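Local coordinates for protein linoleate 11-lipoxygenase (Gaeumannomyces graminis, PDB 5FX8) that oxygenates linoleic and alpha-linolenic acids to 11S- and 13R-hydroperoxy fatty acids, using a catalytic manganese ion, at residues A[140-145]-A[531-536]. Residues are numbered along the deposited sequence; the frame is centred on the assembly and turned at random.
With NAG (2-acetamido-2-deoxy-beta-D-glucopyranose), chain K; NAG (2-acetamido-2-deoxy-beta-D-glucopyranose), chain N.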
ATOM      1  N   GLY A 140      19.619   4.980   7.303  1.00 25.03           N
ATOM      2  CA  GLY A 140      20.176   3.652   7.364  1.00 22.98           C
ATOM      3  C   GLY A 140      19.203   2.579   7.768  1.00 22.36           C
ATOM      4  O   GLY A 140      19.598   1.417   7.870  1.00 24.60           O
ATOM      5  N   HIS A 141      17.949   2.920   7.998  1.00 21.52           N
ATOM      6  CA  HIS A 141      16.986   1.972   8.505  1.00 19.52           C
ATOM      7  C   HIS A 141      15.883   1.765   7.489  1.00 21.39           C
ATOM      8  O   HIS A 141      15.783   2.477   6.485  1.00 20.50           O
ATOM      9  CB  HIS A 141      16.396   2.437   9.835  1.00 19.27           C
ATOM     10  CG  HIS A 141      17.395   2.512  10.945  1.00 21.48           C
ATOM     11  ND1 HIS A 141      17.931   1.392  11.539  1.00 21.59           N
ATOM     12  CD2 HIS A 141      17.956   3.571  11.568  1.00 21.25           C
ATOM     13  CE1 HIS A 141      18.781   1.759  12.477  1.00 23.09           C
ATOM     14  NE2 HIS A 141      18.813   3.077  12.517  1.00 23.18           N
ATOM     15  N   TRP A 142      15.064   0.758   7.774  1.00 20.04           N
ATOM     16  CA  TRP A 142      13.894   0.446   6.972  1.00 19.65           C
ATOM     17  C   TRP A 142      14.264   0.091   5.541  1.00 19.31           C
ATOM     18  O   TRP A 142      13.478   0.301   4.626  1.00 19.92           O
ATOM     19  CB  TRP A 142      12.904   1.599   6.980  1.00 20.03           C
ATOM     20  CG  TRP A 142      12.686   2.185   8.305  1.00 17.08           C
ATOM     21  CD1 TRP A 142      13.215   3.332   8.785  1.00 18.63           C
ATOM     22  CD2 TRP A 142      11.841   1.672   9.328  1.00 16.56           C
ATOM     23  NE1 TRP A 142      12.763   3.572  10.060  1.00 17.57           N
ATOM     24  CE2 TRP A 142      11.914   2.563  10.415  1.00 16.45           C
ATOM     25  CE3 TRP A 142      11.033   0.542   9.436  1.00 15.70           C
ATOM     26  CZ2 TRP A 142      11.222   2.353  11.589  1.00 16.43           C
ATOM     27  CZ3 TRP A 142      10.345   0.342  10.600  1.00 16.57           C
ATOM     28  CH2 TRP A 142      10.442   1.242  11.662  1.00 16.90           C
ATOM     29  N   LYS A 143      15.462  -0.456   5.352  1.00 20.72           N
ATOM     30  CA  LYS A 143      15.935  -0.813   4.025  1.00 19.44           C
ATOM     31  C   LYS A 143      15.118  -1.923   3.386  1.00 22.81           C
ATOM     32  O   LYS A 143      15.066  -2.001   2.157  1.00 31.92           O
ATOM     33  CB  LYS A 143      17.384  -1.243   4.086  1.00 22.93           C
ATOM     34  CG  LYS A 143      18.331  -0.100   4.185  1.00 35.03           C
ATOM     35  CD  LYS A 143      19.692  -0.601   4.629  1.00 39.63           C
ATOM     36  CE  LYS A 143      20.824   0.284   4.129  1.00 41.60           C
ATOM     37  NZ  LYS A 143      22.126  -0.257   4.623  1.00 37.09           N
ATOM     38  N   GLU A 144      14.525  -2.816   4.174  1.00 20.22           N
ATOM     39  CA  GLU A 144      13.719  -3.869   3.574  1.00 21.46           C
ATOM     40  C   GLU A 144      12.234  -3.517   3.544  1.00 18.12           C
ATOM     41  O   GLU A 144      11.541  -3.854   2.582  1.00 19.83           O
ATOM     42  CB  GLU A 144      13.940  -5.187   4.314  1.00 26.01           C
ATOM     43  CG  GLU A 144      15.339  -5.795   4.179  1.00 30.68           C
ATOM     44  CD  GLU A 144      15.624  -6.875   5.236  1.00 48.86           C
ATOM     45  OE1 GLU A 144      15.749  -6.549   6.440  1.00 44.72           O
ATOM     46  OE2 GLU A 144      15.722  -8.061   4.870  1.00 49.94           O
ATOM     47  N   SER A 145      11.746  -2.828   4.568  1.00 17.90           N
ATOM     48  CA  SER A 145      10.357  -2.399   4.631  1.00 15.24           C
ATOM     49  C   SER A 145      10.059  -1.321   3.617  1.00 17.68           C
ATOM     50  O   SER A 145       8.973  -1.289   3.036  1.00 17.66           O
ATOM     51  CB  SER A 145      10.049  -1.861   6.021  1.00 13.89           C
ATOM     52  OG  SER A 145      10.215  -2.878   6.971  1.00 21.08           O
ATOM     53  N   GLU A 531       7.176   3.755  16.570  1.00 15.96           N
ATOM     54  CA  GLU A 531       5.935   3.022  16.405  1.00 16.96           C
ATOM     55  C   GLU A 531       5.096   3.626  15.290  1.00 15.20           C
ATOM     56  O   GLU A 531       4.366   2.909  14.588  1.00 19.59           O
ATOM     57  CB  GLU A 531       5.183   2.998  17.732  1.00 16.27           C
ATOM     58  CG  GLU A 531       4.706   1.631  18.176  1.00 19.94           C
ATOM     59  CD  GLU A 531       5.784   0.557  18.110  1.00 26.02           C
ATOM     60  OE1 GLU A 531       6.577   0.451  19.070  1.00 33.40           O
ATOM     61  OE2 GLU A 531       5.820  -0.198  17.103  1.00 32.34           O
ATOM     62  N   GLN A 532       5.196   4.944  15.109  1.00 14.87           N
ATOM     63  CA  GLN A 532       4.552   5.571  13.970  1.00 12.82           C
ATOM     64  C   GLN A 532       5.217   5.116  12.680  1.00 12.38           C
ATOM     65  O   GLN A 532       4.553   4.587  11.779  1.00 12.27           O
ATOM     66  CB  GLN A 532       4.574   7.089  14.121  1.00 12.13           C
ATOM     67  CG  GLN A 532       4.432   7.810  12.792  1.00 11.20           C
ATOM     68  CD  GLN A 532       4.006   9.267  12.874  1.00 11.63           C
ATOM     69  OE1 GLN A 532       3.595   9.776  13.915  1.00 16.13           O
ATOM     70  NE2 GLN A 532       4.109   9.945  11.757  1.00 10.23           N
ATOM     71  N   VAL A 533       6.541   5.219  12.608  1.00 11.91           N
ATOM     72  CA  VAL A 533       7.178   4.793  11.374  1.00 13.66           C
ATOM     73  C   VAL A 533       6.916   3.314  11.117  1.00 12.72           C
ATOM     74  O   VAL A 533       6.812   2.896   9.970  1.00 12.62           O
ATOM     75  CB  VAL A 533       8.680   5.140  11.376  1.00 13.03           C
ATOM     76  CG1 VAL A 533       9.294   4.772  10.067  1.00 11.00           C
ATOM     77  CG2 VAL A 533       8.843   6.584  11.546  1.00 12.02           C
ATOM     78  N   SER A 534       6.722   2.522  12.164  1.00 13.18           N
ATOM     79  CA  SER A 534       6.541   1.087  11.984  1.00 11.95           C
ATOM     80  C   SER A 534       5.148   0.752  11.465  1.00 11.44           C
ATOM     81  O   SER A 534       4.991  -0.147  10.629  1.00 13.59           O
ATOM     82  CB  SER A 534       6.811   0.375  13.292  1.00 13.80           C
ATOM     83  OG  SER A 534       6.611  -1.017  13.141  1.00 20.32           O
ATOM     84  N   LEU A 535       4.128   1.470  11.939  1.00 11.72           N
ATOM     85  CA  LEU A 535       2.782   1.308  11.389  1.00 11.45           C
ATOM     86  C   LEU A 535       2.702   1.768   9.925  1.00 11.41           C
ATOM     87  O   LEU A 535       2.137   1.078   9.060  1.00 10.98           O
ATOM     88  CB  LEU A 535       1.800   2.079  12.260  1.00 10.45           C
ATOM     89  CG  LEU A 535       0.369   2.111  11.754  1.00 12.36           C
ATOM     90  CD1 LEU A 535      -0.281   0.731  11.770  1.00 10.36           C
ATOM     91  CD2 LEU A 535      -0.398   3.077  12.583  1.00 11.45           C
ATOM     92  N   LEU A 536       3.269   2.933   9.621  1.00 11.09           N
ATOM     93  CA  LEU A 536       3.200   3.408   8.245  1.00 11.37           C
ATOM     94  C   LEU A 536       4.033   2.513   7.324  1.00 10.95           C
ATOM     95  O   LEU A 536       3.628   2.214   6.192  1.00 12.77           O
ATOM     96  CB  LEU A 536       3.626   4.877   8.180  1.00 11.79           C
ATOM     97  CG  LEU A 536       2.914   5.800   9.177  1.00  9.31           C
ATOM     98  CD1 LEU A 536       3.285   7.257   9.045  1.00  9.02           C
ATOM     99  CD2 LEU A 536       1.459   5.610   9.006  1.00  7.72           C
TER
HETATM  100  C1  NAG K1009       9.627  -5.068  18.196  1.00 17.55           C
HETATM  101  C2  NAG K1009       8.756  -3.844  18.295  1.00 16.54           C
HETATM  102  C3  NAG K1009       7.511  -4.152  19.110  1.00 17.55           C
HETATM  103  C4  NAG K1009       6.787  -5.335  18.501  1.00 16.74           C
HETATM  104  C5  NAG K1009       7.745  -6.501  18.430  1.00 14.37           C
HETATM  105  C6  NAG K1009       7.159  -7.705  17.755  1.00 14.71           C
HETATM  106  C7  NAG K1009       9.466  -1.504  18.459  1.00 21.99           C
HETATM  107  C8  NAG K1009      10.340  -0.535  19.178  1.00 20.23           C
HETATM  108  N2  NAG K1009       9.512  -2.762  18.892  1.00 20.38           N
HETATM  109  O3  NAG K1009       6.631  -3.044  19.081  1.00 19.45           O
HETATM  110  O4  NAG K1009       5.649  -5.668  19.281  1.00 18.29           O
HETATM  111  O5  NAG K1009       8.890  -6.128  17.660  1.00 16.54           O
HETATM  112  O6  NAG K1009       8.162  -8.703  17.657  1.00 17.46           O
HETATM  113  O7  NAG K1009       8.740  -1.162  17.549  1.00 24.79           O
HETATM  114  C1  NAG N1006      17.943 -10.498   8.835  1.00 56.79           C
HETATM  115  C2  NAG N1006      18.688 -10.024   7.569  1.00 61.84           C
HETATM  116  C3  NAG N1006      17.785 -10.118   6.337  1.00 59.10           C
HETATM  117  C4  NAG N1006      17.184 -11.511   6.217  1.00 59.33           C
HETATM  118  C5  NAG N1006      16.421 -11.824   7.498  1.00 62.12           C
HETATM  119  C6  NAG N1006      15.828 -13.210   7.541  1.00 55.92           C
HETATM  120  C7  NAG N1006      20.490  -8.361   7.907  1.00 63.30           C
HETATM  121  C8  NAG N1006      20.809  -6.902   8.041  1.00 73.98           C
HETATM  122  N2  NAG N1006      19.197  -8.666   7.727  1.00 66.03           N
HETATM  123  O3  NAG N1006      18.568  -9.831   5.186  1.00 65.48           O
HETATM  124  O4  NAG N1006      16.329 -11.606   5.084  1.00 55.76           O
HETATM  125  O5  NAG N1006      17.333 -11.765   8.597  1.00 53.21           O
HETATM  126  O6  NAG N1006      15.731 -13.636   8.896  1.00 47.95           O
HETATM  127  O7  NAG N1006      21.362  -9.219   7.966  1.00 57.78           O
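Trp142 reaches from the loop between helices 86-124 and 161-166 to one side of helix 526-539, where its indole meets Val533 and Ser534. The CB of Trp142 points toward the helix. CG stands anti to the carbonyl carbon, and chi2 of 102° sets the indole roughly perpendicular to the CA-CB-CG plane. Farther out, NE1 donates a hydrogen bond to the carbonyl O of Leu137, which satisfies the buried polar atom of the ring and probably limits its rotation. Trp142 NE1 lies 3.7 Å from Val533 CG1, and that methyl sits over one face of the indole, 3.3 Å above the plane and displaced toward the rim. Its nearest ring atoms are Trp142 CE2 and CZ2, each 3.4 Å from Val533 CG1. The outermost atom, Trp142 CH2, meets Ser534 obliquely, 3.9 Å from its CA and 4.1 Å from its CB. The serine hydroxyl is engaged along its own helix, hydrogen-bonded to Arg538 NH2. Ala115 of helix 86-124 also touches the Trp142 side chain, while Leu137 and Tyr138 pack on Val533. The result is loop-to-helix packing in the lipoxygenase fold, away from the manganese site: one buried tryptophan packs the loop that follows helix 86-124 against that helix and against helix 526-539 through apolar contacts.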